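Side-chain contacts in putative exported protein (Bacteroides fragilis, PDB 3FZX), which is of unknown function but binds calcium ions and has a YmcC-like barrel fold of the LolA/LolB clan, which suggests a possible role in binding lipid: residues T153-V156 with G161-Y164; V168-N173 with S198-N203; T87-L92 with L207-V212; C23-A26 with L30-I33; G83-F88 with G127-Y132. All coordinates share one frame; numbering follows the deposited sequence. Where two conformers were deposited one is given.

Interaction 1 (T153-V156 with G161-Y164)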
# COMPACT_ATOMS: atom_id res chain seq x y z
N THR A 153 -19.69 10.71 16.47
CA THR A 153 -19.83 11.55 15.28
C THR A 153 -20.30 12.90 15.76
O THR A 153 -21.08 12.99 16.71
CB THR A 153 -20.77 10.97 14.22
OG1 THR A 153 -22.10 10.89 14.73
CG2 THR A 153 -20.28 9.57 13.77
N GLU A 154 -19.78 13.97 15.16
CA GLU A 154 -20.10 15.32 15.61
C GLU A 154 -19.66 16.32 14.56
O GLU A 154 -18.82 15.99 13.71
CB GLU A 154 -19.41 15.62 16.95
CG GLU A 154 -17.87 15.59 16.86
CD GLU A 154 -17.15 15.77 18.20
OE1 GLU A 154 -17.79 15.96 19.24
OE2 GLU A 154 -15.90 15.71 18.19
N THR A 155 -20.22 17.53 14.62
CA THR A 155 -19.81 18.63 13.76
C THR A 155 -18.50 19.23 14.26
O THR A 155 -18.29 19.35 15.48
CB THR A 155 -20.90 19.71 13.66
OG1 THR A 155 -22.00 19.16 12.94
CG2 THR A 155 -20.43 20.95 12.90
N VAL A 156 -17.60 19.53 13.32
CA VAL A 156 -16.31 20.15 13.60
C VAL A 156 -16.27 21.44 12.79
O VAL A 156 -16.55 21.42 11.60
CB VAL A 156 -15.12 19.25 13.18
CG1 VAL A 156 -13.81 19.95 13.49
CG2 VAL A 156 -15.18 17.86 13.89
N GLY A 161 -15.03 25.51 6.86
CA GLY A 161 -16.46 25.36 7.15
C GLY A 161 -16.71 24.34 8.26
O GLY A 161 -15.78 23.87 8.92
N ALA A 162 -17.99 24.03 8.46
CA ALA A 162 -18.45 23.08 9.47
C ALA A 162 -18.81 21.77 8.77
O ALA A 162 -19.60 21.76 7.81
CB ALA A 162 -19.66 23.65 10.24
N PHE A 163 -18.22 20.68 9.23
CA PHE A 163 -18.41 19.36 8.63
C PHE A 163 -18.79 18.33 9.70
O PHE A 163 -18.22 18.29 10.78
CB PHE A 163 -17.13 18.96 7.90
CG PHE A 163 -16.75 19.92 6.83
CD1 PHE A 163 -17.42 19.93 5.61
CD2 PHE A 163 -15.74 20.85 7.04
CE1 PHE A 163 -17.09 20.86 4.61
CE2 PHE A 163 -15.40 21.78 6.05
CZ PHE A 163 -16.06 21.78 4.84
N TYR A 164 -19.78 17.50 9.39
CA TYR A 164 -20.17 16.39 10.25
C TYR A 164 -19.15 15.30 10.03
O TYR A 164 -18.93 14.86 8.89
CB TYR A 164 -21.60 15.90 9.94
CG TYR A 164 -22.19 15.06 11.06
CD1 TYR A 164 -22.51 15.65 12.28
CD2 TYR A 164 -22.42 13.70 10.91
CE1 TYR A 164 -23.04 14.92 13.33
CE2 TYR A 164 -22.97 12.94 11.97
CZ TYR A 164 -23.27 13.58 13.17
OH TYR A 164 -23.81 12.89 14.24

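Interaction 2 (V168-N173 with S198-N203)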
# COMPACT_ATOMS: atom_id res chain seq x y z
N VAL A 168 -12.25 9.43 15.76
CA VAL A 168 -11.53 8.22 16.05
C VAL A 168 -10.38 8.54 17.02
O VAL A 168 -9.83 9.64 16.99
CB VAL A 168 -10.98 7.64 14.72
CG1 VAL A 168 -10.01 6.51 14.97
CG2 VAL A 168 -12.13 7.14 13.88
N LYS A 169 -10.09 7.61 17.92
CA LYS A 169 -8.93 7.70 18.81
C LYS A 169 -7.98 6.57 18.40
O LYS A 169 -8.43 5.50 18.02
CB LYS A 169 -9.35 7.55 20.27
CG LYS A 169 -8.20 7.64 21.28
CD LYS A 169 -8.64 7.58 22.75
CE LYS A 169 -7.41 7.51 23.72
NZ LYS A 169 -7.73 7.42 25.19
N TYR A 170 -6.68 6.82 18.49
CA TYR A 170 -5.64 5.84 18.12
C TYR A 170 -4.39 5.98 18.99
O TYR A 170 -4.16 7.02 19.60
CB TYR A 170 -5.25 5.98 16.63
CG TYR A 170 -4.70 7.34 16.20
CD1 TYR A 170 -3.33 7.63 16.29
CD2 TYR A 170 -5.53 8.32 15.67
CE1 TYR A 170 -2.82 8.88 15.89
CE2 TYR A 170 -5.04 9.56 15.28
CZ TYR A 170 -3.67 9.85 15.39
OH TYR A 170 -3.17 11.09 15.01
N GLU A 171 -3.62 4.91 19.08
CA GLU A 171 -2.31 4.98 19.68
C GLU A 171 -1.27 5.00 18.60
O GLU A 171 -1.54 4.62 17.45
CB GLU A 171 -2.11 3.80 20.61
CG GLU A 171 -3.19 3.78 21.70
CD GLU A 171 -2.77 3.00 22.89
OE1 GLU A 171 -1.86 3.49 23.58
OE2 GLU A 171 -3.31 1.90 23.13
N MSE A 172 -0.10 5.53 18.93
CA MSE A 172 1.01 5.46 17.99
C MSE A 172 2.41 5.38 18.62
O MSE A 172 2.61 5.78 19.77
CB MSE A 172 0.95 6.58 16.93
CG MSE A 172 1.76 7.80 17.23
SE MSE A 172 0.76 8.98 18.31
CE MSE A 172 0.30 10.37 17.01
N ASN A 173 3.31 4.75 17.87
CA ASN A 173 4.72 4.65 18.21
C ASN A 173 5.48 5.28 17.06
O ASN A 173 5.22 4.99 15.89
CB ASN A 173 5.13 3.18 18.39
CG ASN A 173 4.51 2.55 19.63
OD1 ASN A 173 3.89 3.23 20.45
ND2 ASN A 173 4.68 1.25 19.77
N SER A 198 -7.05 16.74 13.21
CA SER A 198 -6.34 15.74 13.98
C SER A 198 -5.57 16.40 15.10
O SER A 198 -5.25 17.60 15.02
CB SER A 198 -5.36 14.94 13.12
OG SER A 198 -4.22 15.72 12.83
N GLU A 199 -5.29 15.62 16.14
CA GLU A 199 -4.55 16.10 17.31
C GLU A 199 -3.64 15.00 17.79
O GLU A 199 -4.06 13.84 17.82
CB GLU A 199 -5.51 16.45 18.44
CG GLU A 199 -6.42 17.62 18.16
CD GLU A 199 -7.49 17.79 19.23
OE1 GLU A 199 -7.50 17.03 20.22
OE2 GLU A 199 -8.32 18.68 19.06
N GLN A 200 -2.40 15.35 18.17
CA GLN A 200 -1.44 14.39 18.69
C GLN A 200 -1.01 14.76 20.10
O GLN A 200 -0.75 15.94 20.39
CB GLN A 200 -0.21 14.29 17.78
CG GLN A 200 -0.56 13.79 16.36
CD GLN A 200 -1.22 14.86 15.51
OE1 GLN A 200 -0.75 15.99 15.46
NE2 GLN A 200 -2.34 14.51 14.84
N TYR A 201 -0.96 13.74 20.97
CA TYR A 201 -0.56 13.84 22.39
C TYR A 201 0.55 12.86 22.72
O TYR A 201 0.68 11.84 22.06
CB TYR A 201 -1.74 13.49 23.29
CG TYR A 201 -2.90 14.43 23.13
CD1 TYR A 201 -3.84 14.20 22.14
CD2 TYR A 201 -3.06 15.55 23.95
CE1 TYR A 201 -4.91 15.05 21.96
CE2 TYR A 201 -4.15 16.41 23.77
CZ TYR A 201 -5.06 16.14 22.76
OH TYR A 201 -6.14 16.94 22.51
N ASN A 202 1.35 13.16 23.74
CA ASN A 202 2.33 12.18 24.26
C ASN A 202 1.62 11.37 25.31
O ASN A 202 0.46 11.68 25.65
CB ASN A 202 3.62 12.84 24.82
CG ASN A 202 3.38 13.76 26.03
OD1 ASN A 202 2.30 13.81 26.65
ND2 ASN A 202 4.42 14.50 26.35
N ASN A 203 2.29 10.39 25.90
CA ASN A 203 1.57 9.56 26.88
C ASN A 203 1.28 10.20 28.23
O ASN A 203 0.63 9.59 29.05
CB ASN A 203 2.09 8.12 26.93
CG ASN A 203 1.44 7.23 25.85
OD1 ASN A 203 0.31 7.49 25.40
ND2 ASN A 203 2.15 6.18 25.43

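Interaction 3 (T87-L92 with L207-V212)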
# COMPACT_ATOMS: atom_id res chain seq x y z
N THR A 87 1.82 14.12 8.89
CA THR A 87 1.70 15.43 9.51
C THR A 87 2.19 15.42 10.96
O THR A 87 2.15 16.45 11.61
CB THR A 87 0.29 16.05 9.45
OG1 THR A 87 -0.56 15.45 10.43
CG2 THR A 87 -0.32 15.91 8.07
N PHE A 88 2.66 14.29 11.47
CA PHE A 88 3.27 14.28 12.81
C PHE A 88 4.58 15.09 12.73
O PHE A 88 5.25 15.05 11.72
CB PHE A 88 3.54 12.84 13.26
CG PHE A 88 2.27 12.01 13.52
CD1 PHE A 88 0.98 12.50 13.25
CD2 PHE A 88 2.39 10.70 14.00
CE1 PHE A 88 -0.15 11.71 13.48
CE2 PHE A 88 1.26 9.91 14.23
CZ PHE A 88 -0.01 10.41 13.96
N PRO A 89 4.92 15.86 13.78
CA PRO A 89 6.11 16.71 13.71
C PRO A 89 7.45 16.01 13.36
O PRO A 89 8.26 16.57 12.61
CB PRO A 89 6.19 17.31 15.12
CG PRO A 89 4.79 17.35 15.57
CD PRO A 89 4.14 16.13 15.01
N THR A 90 7.66 14.82 13.91
CA THR A 90 8.87 14.03 13.62
C THR A 90 8.97 13.80 12.13
O THR A 90 10.03 13.94 11.55
CB THR A 90 8.88 12.66 14.38
OG1 THR A 90 8.83 12.93 15.79
CG2 THR A 90 10.13 11.83 14.08
N ALA A 91 7.84 13.53 11.50
CA ALA A 91 7.79 13.30 10.07
C ALA A 91 8.07 14.59 9.30
O ALA A 91 8.97 14.65 8.44
CB ALA A 91 6.45 12.73 9.69
N LEU A 92 7.30 15.63 9.63
CA LEU A 92 7.41 16.91 8.94
C LEU A 92 8.84 17.43 8.98
O LEU A 92 9.38 17.86 7.97
CB LEU A 92 6.45 17.94 9.55
CG LEU A 92 4.97 17.63 9.32
CD1 LEU A 92 4.08 18.54 10.18
CD2 LEU A 92 4.69 17.72 7.80
N LEU A 207 -0.67 17.89 24.73
CA LEU A 207 -0.80 18.19 23.31
C LEU A 207 0.57 18.44 22.67
O LEU A 207 1.35 19.25 23.15
CB LEU A 207 -1.74 19.37 23.08
CG LEU A 207 -2.06 19.78 21.62
CD1 LEU A 207 -2.72 18.65 20.87
CD2 LEU A 207 -2.94 21.06 21.58
N GLN A 208 0.86 17.72 21.61
CA GLN A 208 2.10 17.86 20.85
C GLN A 208 1.89 18.66 19.57
O GLN A 208 2.76 19.39 19.14
CB GLN A 208 2.61 16.47 20.51
CG GLN A 208 2.82 15.61 21.74
CD GLN A 208 3.92 16.18 22.62
OE1 GLN A 208 3.69 16.59 23.77
NE2 GLN A 208 5.11 16.28 22.05
N SER A 209 0.71 18.54 18.96
CA SER A 209 0.47 19.16 17.68
C SER A 209 -0.95 18.89 17.25
O SER A 209 -1.69 18.10 17.88
CB SER A 209 1.42 18.61 16.61
OG SER A 209 1.42 17.18 16.62
N TYR A 210 -1.35 19.58 16.19
CA TYR A 210 -2.65 19.36 15.62
C TYR A 210 -2.70 19.95 14.21
O TYR A 210 -1.87 20.81 13.84
CB TYR A 210 -3.74 19.92 16.51
CG TYR A 210 -3.74 21.42 16.68
CD1 TYR A 210 -2.94 22.02 17.64
CD2 TYR A 210 -4.59 22.23 15.92
CE1 TYR A 210 -2.95 23.37 17.81
CE2 TYR A 210 -4.61 23.61 16.09
CZ TYR A 210 -3.78 24.15 17.05
OH TYR A 210 -3.73 25.48 17.25
N SER A 211 -3.67 19.47 13.44
CA SER A 211 -3.91 19.97 12.11
C SER A 211 -5.40 20.19 11.91
O SER A 211 -6.23 19.53 12.55
CB SER A 211 -3.32 19.01 11.07
OG SER A 211 -4.13 17.86 10.92
N VAL A 212 -5.74 21.16 11.05
CA VAL A 212 -7.12 21.56 10.78
C VAL A 212 -7.26 21.87 9.28
O VAL A 212 -6.42 22.54 8.68
CB VAL A 212 -7.52 22.83 11.58
CG1 VAL A 212 -9.01 23.14 11.42
CG2 VAL A 212 -7.16 22.68 13.07

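Interaction 4 (C23-A26 with L30-I33)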
# COMPACT_ATOMS: atom_id res chain seq x y z
N CYS A 23 -0.88 22.69 9.66
CA CYS A 23 -0.31 21.98 10.82
C CYS A 23 0.23 22.96 11.82
O CYS A 23 0.94 23.89 11.43
CB CYS A 23 0.85 21.09 10.38
SG CYS A 23 0.29 19.92 9.11
N TYR A 24 -0.06 22.70 13.10
CA TYR A 24 0.28 23.61 14.20
C TYR A 24 1.01 22.92 15.36
O TYR A 24 0.79 21.73 15.62
CB TYR A 24 -1.01 24.26 14.77
CG TYR A 24 -1.86 24.94 13.73
CD1 TYR A 24 -1.63 26.27 13.38
CD2 TYR A 24 -2.92 24.26 13.09
CE1 TYR A 24 -2.40 26.91 12.40
CE2 TYR A 24 -3.70 24.89 12.14
CZ TYR A 24 -3.43 26.22 11.79
OH TYR A 24 -4.16 26.85 10.81
N THR A 25 1.86 23.70 16.05
CA THR A 25 2.44 23.33 17.33
C THR A 25 1.31 23.42 18.36
O THR A 25 0.24 24.05 18.12
CB THR A 25 3.63 24.27 17.80
OG1 THR A 25 3.14 25.56 18.26
CG2 THR A 25 4.67 24.46 16.70
N ALA A 26 1.55 22.80 19.51
CA ALA A 26 0.63 22.85 20.64
C ALA A 26 0.31 24.27 21.06
O ALA A 26 -0.68 24.49 21.71
CB ALA A 26 1.21 22.09 21.85
N LEU A 30 1.71 27.99 13.23
CA LEU A 30 1.71 27.27 11.97
C LEU A 30 3.12 26.78 11.62
O LEU A 30 4.03 27.61 11.50
CB LEU A 30 1.20 28.18 10.83
CG LEU A 30 1.10 27.59 9.41
CD1 LEU A 30 0.13 26.43 9.32
CD2 LEU A 30 0.69 28.67 8.46
N THR A 31 3.28 25.46 11.46
CA THR A 31 4.55 24.83 11.05
C THR A 31 4.54 24.38 9.59
O THR A 31 5.53 24.53 8.88
CB THR A 31 4.92 23.60 11.97
OG1 THR A 31 3.95 22.54 11.83
CG2 THR A 31 4.97 24.02 13.44
N ASN A 32 3.43 23.82 9.13
CA ASN A 32 3.41 23.25 7.77
C ASN A 32 2.06 23.35 7.12
O ASN A 32 1.04 23.47 7.80
CB ASN A 32 3.84 21.77 7.79
CG ASN A 32 5.25 21.56 8.32
OD1 ASN A 32 5.46 21.49 9.52
ND2 ASN A 32 6.21 21.51 7.42
N ILE A 33 2.07 23.26 5.80
CA ILE A 33 0.86 23.29 5.00
C ILE A 33 0.87 22.07 4.09
O ILE A 33 1.87 21.86 3.39
CB ILE A 33 0.79 24.54 4.12
CG1 ILE A 33 0.92 25.80 4.99
CG2 ILE A 33 -0.51 24.53 3.28
CD1 ILE A 33 1.16 27.06 4.18

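Interaction 5 (G83-F88 with G127-Y132)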
# COMPACT_ATOMS: atom_id res chain seq x y z
N GLY A 83 -0.54 9.06 4.17
CA GLY A 83 -0.01 10.42 4.08
C GLY A 83 -0.29 11.30 5.30
O GLY A 83 0.63 11.92 5.86
N ASP A 84 -1.54 11.30 5.75
CA ASP A 84 -1.95 12.12 6.88
C ASP A 84 -1.18 11.93 8.20
O ASP A 84 -0.94 12.91 8.92
CB ASP A 84 -3.47 12.00 7.06
CG ASP A 84 -4.25 12.43 5.75
OD1 ASP A 84 -3.99 13.56 5.25
OD2 ASP A 84 -5.07 11.63 5.22
N VAL A 85 -0.72 10.71 8.49
CA VAL A 85 0.11 10.50 9.69
C VAL A 85 1.51 11.12 9.49
O VAL A 85 2.22 11.32 10.45
CB VAL A 85 0.22 8.99 10.13
CG1 VAL A 85 -1.12 8.26 9.97
CG2 VAL A 85 1.31 8.26 9.37
N ALA A 86 1.90 11.42 8.24
CA ALA A 86 3.12 12.22 7.98
C ALA A 86 3.01 13.67 8.49
O ALA A 86 4.02 14.38 8.54
CB ALA A 86 3.51 12.21 6.49
N THR A 87 1.82 14.12 8.89
CA THR A 87 1.70 15.43 9.51
C THR A 87 2.19 15.42 10.96
O THR A 87 2.15 16.45 11.61
CB THR A 87 0.29 16.05 9.45
OG1 THR A 87 -0.56 15.45 10.43
CG2 THR A 87 -0.32 15.91 8.07
N PHE A 88 2.66 14.29 11.47
CA PHE A 88 3.27 14.28 12.81
C PHE A 88 4.58 15.09 12.73
O PHE A 88 5.25 15.05 11.72
CB PHE A 88 3.54 12.84 13.26
CG PHE A 88 2.27 12.01 13.52
CD1 PHE A 88 0.98 12.50 13.25
CD2 PHE A 88 2.39 10.70 14.00
CE1 PHE A 88 -0.15 11.71 13.48
CE2 PHE A 88 1.26 9.91 14.23
CZ PHE A 88 -0.01 10.41 13.96
N GLY A 127 -1.80 0.23 10.95
CA GLY A 127 -0.95 0.49 9.80
C GLY A 127 0.37 1.07 10.20
O GLY A 127 0.46 1.69 11.27
N THR A 128 1.38 0.87 9.35
CA THR A 128 2.73 1.36 9.60
C THR A 128 3.23 2.15 8.38
O THR A 128 3.18 1.68 7.25
CB THR A 128 3.68 0.22 9.93
OG1 THR A 128 3.16 -0.45 11.08
CG2 THR A 128 5.09 0.72 10.22
N LEU A 129 3.67 3.37 8.65
CA LEU A 129 4.28 4.23 7.65
C LEU A 129 5.76 4.33 7.97
O LEU A 129 6.13 4.60 9.11
CB LEU A 129 3.64 5.63 7.70
CG LEU A 129 4.15 6.67 6.71
CD1 LEU A 129 3.82 6.32 5.26
CD2 LEU A 129 3.60 8.02 7.12
N ARG A 130 6.60 4.12 6.95
CA ARG A 130 8.04 4.29 7.08
C ARG A 130 8.51 5.37 6.11
O ARG A 130 8.09 5.38 4.95
CB ARG A 130 8.76 2.95 6.82
CG ARG A 130 8.55 1.95 8.01
CD ARG A 130 8.99 0.58 7.66
NE ARG A 130 9.03 -0.31 8.81
CZ ARG A 130 9.36 -1.59 8.78
NH1 ARG A 130 9.64 -2.20 7.63
NH2 ARG A 130 9.39 -2.29 9.91
N LEU A 131 9.36 6.28 6.59
CA LEU A 131 9.95 7.33 5.77
C LEU A 131 11.46 7.16 5.77
O LEU A 131 12.06 6.71 6.75
CB LEU A 131 9.56 8.72 6.27
CG LEU A 131 8.05 8.96 6.45
CD1 LEU A 131 7.57 8.55 7.82
CD2 LEU A 131 7.70 10.41 6.18
N TYR A 132 12.09 7.47 4.65
CA TYR A 132 13.55 7.33 4.55
C TYR A 132 14.07 8.22 3.46
O TYR A 132 13.42 8.40 2.45
CB TYR A 132 13.97 5.89 4.23
CG TYR A 132 12.91 5.06 3.58
CD1 TYR A 132 12.72 5.03 2.19
CD2 TYR A 132 12.08 4.28 4.39
CE1 TYR A 132 11.70 4.25 1.65
CE2 TYR A 132 11.08 3.51 3.87
CZ TYR A 132 10.88 3.49 2.53
OH TYR A 132 9.85 2.68 2.15

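Interaction 1 (T153-V156 with G161-Y164)
Thr155 and Tyr164 form a non-hydrogen-bonded antiparallel pair, their CA atoms 4.2 Å apart, on short strand segments whose directions differ by 174°. The next pair, Val156 with Phe163, is hydrogen-bonded in both directions: Val156 N reaches Phe163 O at 2.9 Å, and Phe163 N reaches Val156 O at 3.0 Å. Tyr164 contributes more to the contact than any other residue. Its CG stands anti to the backbone N (chi1 -163°), which lays the ring diagonally back along the partner strand, past Thr155 and over Glu154 to Thr153. One ring face lies against the backbone N of Glu154. Thr155 OG1 meets the ring in its plane, at the edge, 3.6 Å from Tyr164 CD1. At the far end Tyr164 OH and Thr153 OG1 share a hydrogen bond of 2.7 Å in which either hydroxyl may donate. The phenol is thus met at one edge, on one face and, through its hydroxyl, by a hydrogen bond. A smaller apolar touch, Thr155 CG2 to Ala162 CB at 3.9 Å, continues the contact toward the turn. Val156 and Phe163 project to the other face, where the Phe163 ring packs on Leu213 and Ile216 of strand 207-217. Glu154 turns away from the partner strand, and its OE2 is hydrogen-bonded to Trp188 NE1. Paired bridges, a diagonal Tyr-Thr contact on the Thr155 face and apolar residues on the Val156 face identify the end of a beta hairpin, strands 136-158 and 161-175, within the closed antiparallel barrel.

Interaction 2 (V168-N173 with S198-N203)
Met172, a selenomethionine, and Tyr170 both reach across to Gln200, although their backbones are far apart: the strand segments approach no closer than 8.9 Å and cross at 53°. They are not neighbours in the sheet, since strand 180-190 runs between them, so side chains alone bridge the gap. The tight part is the end of Met172. A chain bent at chi2 (-86°) and again at chi3 brings the terminal methyl across Gln200 at about a right angle, with Met172 CE 3.6 Å from Gln200 CG. The same methyl lies 4.0 Å from Gln200 CB, so it rests on the aliphatic stem of the glutamine. Tyr170 arrives from beside it, its OH 4.0 Å from Gln200 CG, and its ring plane lies 26° from the amide plane. Phe88 packs on all three side chains and closes this buried cluster. The other side of strand 194-202 is looser and partly exposed. There Tyr201 OH donates to Glu199 OE1 at 2.7 Å, approaching from above the carboxylate plane, while Glu199 OE2 forms a salt bridge with Arg197; this polar group makes no bond to 168-173. The Tyr170 side chain is about 7 Å from that of Glu149, a calcium-site residue that binds no metal in this chain, and about 12 Å from a bound calcium ion, so it is not a ligand. The Gln200 amide is probably directed at the hydroxyls of Ser198 and Ser209, its orientation uncertain. With no hydrogen bond joining the segments, the fit of a methyl, a phenol and a methylene stem holds the cluster.

Interaction 3 (T87-L92 with L207-V212)
Pro89 presses on Ser209 where the start of a short helix meets a barrel strand: helix 89-94 and the turn before it sit inside the closed barrel, against strand 207-217, which carries a classic beta bulge at Gln208 and Ser209 opposite Gln200. The van der Waals part is small and centres on Pro89. The proline ring offers CG and CD to Ser209, with Pro89 CG 3.7 Å from Ser209 CB. Thr87 directs its side chain toward the same strand and reaches Ser211 more loosely, OG1 to OG at 4.3 Å.

No hydrogen bond crosses between the segments; each hydroxyl has its polar partner elsewhere. Ser209 OG is paired with the side chain of Gln200, Ser211 OG with Ser198 OG and Arg21 NE, and Thr87 OG1 with Asp84. The serines thus tie their strand to its sheet neighbours, while Thr87 secures its own turn.

Backbone bonds shape the other partner. Phe88 is the N-cap residue, and its carbonyl O accepts from Leu92 N at 3.0 Å, closing the first helical turn and placing Pro89 at the helix start. Ser209, with OG between its backbone N and carbonyl carbon (chi1 49°), turns its hydroxyl toward the proline, and the closest approach of the whole contact is Ser209 OG to Pro89 CD, 3.3 Å.

Interaction 4 (C23-A26 with L30-I33)
Leu30 extends with CG anti to its backbone N (chi1 -179°), which carries CD1 over the partner strand to 3.4 Å from Cys23 O. Tyr24 places CG beside its own backbone N (chi1 -54°), and the ring leans across the leucine, Tyr24 CE1 lying 4.0 Å from Leu30 CD1. These two side chains share one face of the sheet, where the Tyr24 ring also meets the ring of Tyr210. Cys23 and Asn32 lie on the other, inward face, both packing on Leu92, with Cys23 CB 4.0 Å from Asn32 CB.

Between the two pairs the register slips by one residue: Thr31 and Asn32 both face Cys23, a classic beta bulge. Cys23 N donates to Asn32 O at 2.8 Å, and Cys23 O receives Thr31 N, also at 2.8 Å. A second donor, Asn32 N, reaches the same Cys23 O only weakly, at 3.4 Å. The extra residue turns Thr31 out of the usual alternation and brings its methyl against Thr25; the 3.3 Å modelled between Thr25 CG2 and Thr31 CG2 is tighter than normal packing and may be doubtful in detail. In the adjoining turn Thr25 OG1 makes weak hydrogen bonds with Asp27 N and Lys29 N. The chemistry therefore divides by position. Cys23 O takes one good and one weak N-H bond, as expected at a classic bulge; an apolar contact lies on the Tyr24 face, while Cys23 and the stem of Asn32 pack on the inward face; and on the neighbouring strand 47-58, Ala57 O accepts from the buried amide, Asn32 ND2.

Interaction 5 (G83-F88 with G127-Y132)
Val85 lays its CG2 methyl against CD2 of Leu129, the two side chains sliding past each other in opposite directions. The modelled separation of Val85 CG2 and Leu129 CD2, 3.2 Å, is tighter than usual for two carbons and its exact value is doubtful, but the same methyl also lies 3.9 Å from Leu129 CB. Leu129 holds CG anti to its backbone N (chi1 -180°), reaching from the strand into the barrel. Its CD2 then touches Ala86 as well, at 4.2 Å from CB. No hydrogen bond joins the segments.

The turn that carries Val85 is braced internally. Ala86 N bonds to Gly83 O, and Asp84 O accepts both Thr87 N and Thr87 OG1, the hydroxyl lying nearly in line with the carbonyl bond. Asp84 itself is gripped by Arg21 and Tyr36, and Val85 O sits over one face of the Phe88 ring. On the outer side of strand 127-133, Arg130 forms a salt bridge with Glu49 of the second subunit. A 3-10 turn leading into a short helix, packed against the inward Leu129, fills part of the barrel interior; a helical element within a curved sheet is consistent with the LolA/LolB-like relationship.

In the fold
All five contacts belong to one closed antiparallel barrel but sit at different depths. Interaction 1 is a surface hairpin and interaction 4 a partly buried one; both are built on backbone pairing between adjacent strands. Interactions 2, 3 and 5 are buried, lack hydrogen bonds between their segments and depend on side-chain packing. Interactions 3 and 5 share Thr87 and Phe88, and Phe88 also packs on the cluster of interaction 2, so the 83-94 region links three contacts. Leu92 carries that region on to interaction 4. Interactions 1 and 2 use successive parts of strand 161-175, while interaction 5 lies on the opposite side of the chain's centre from interaction 1.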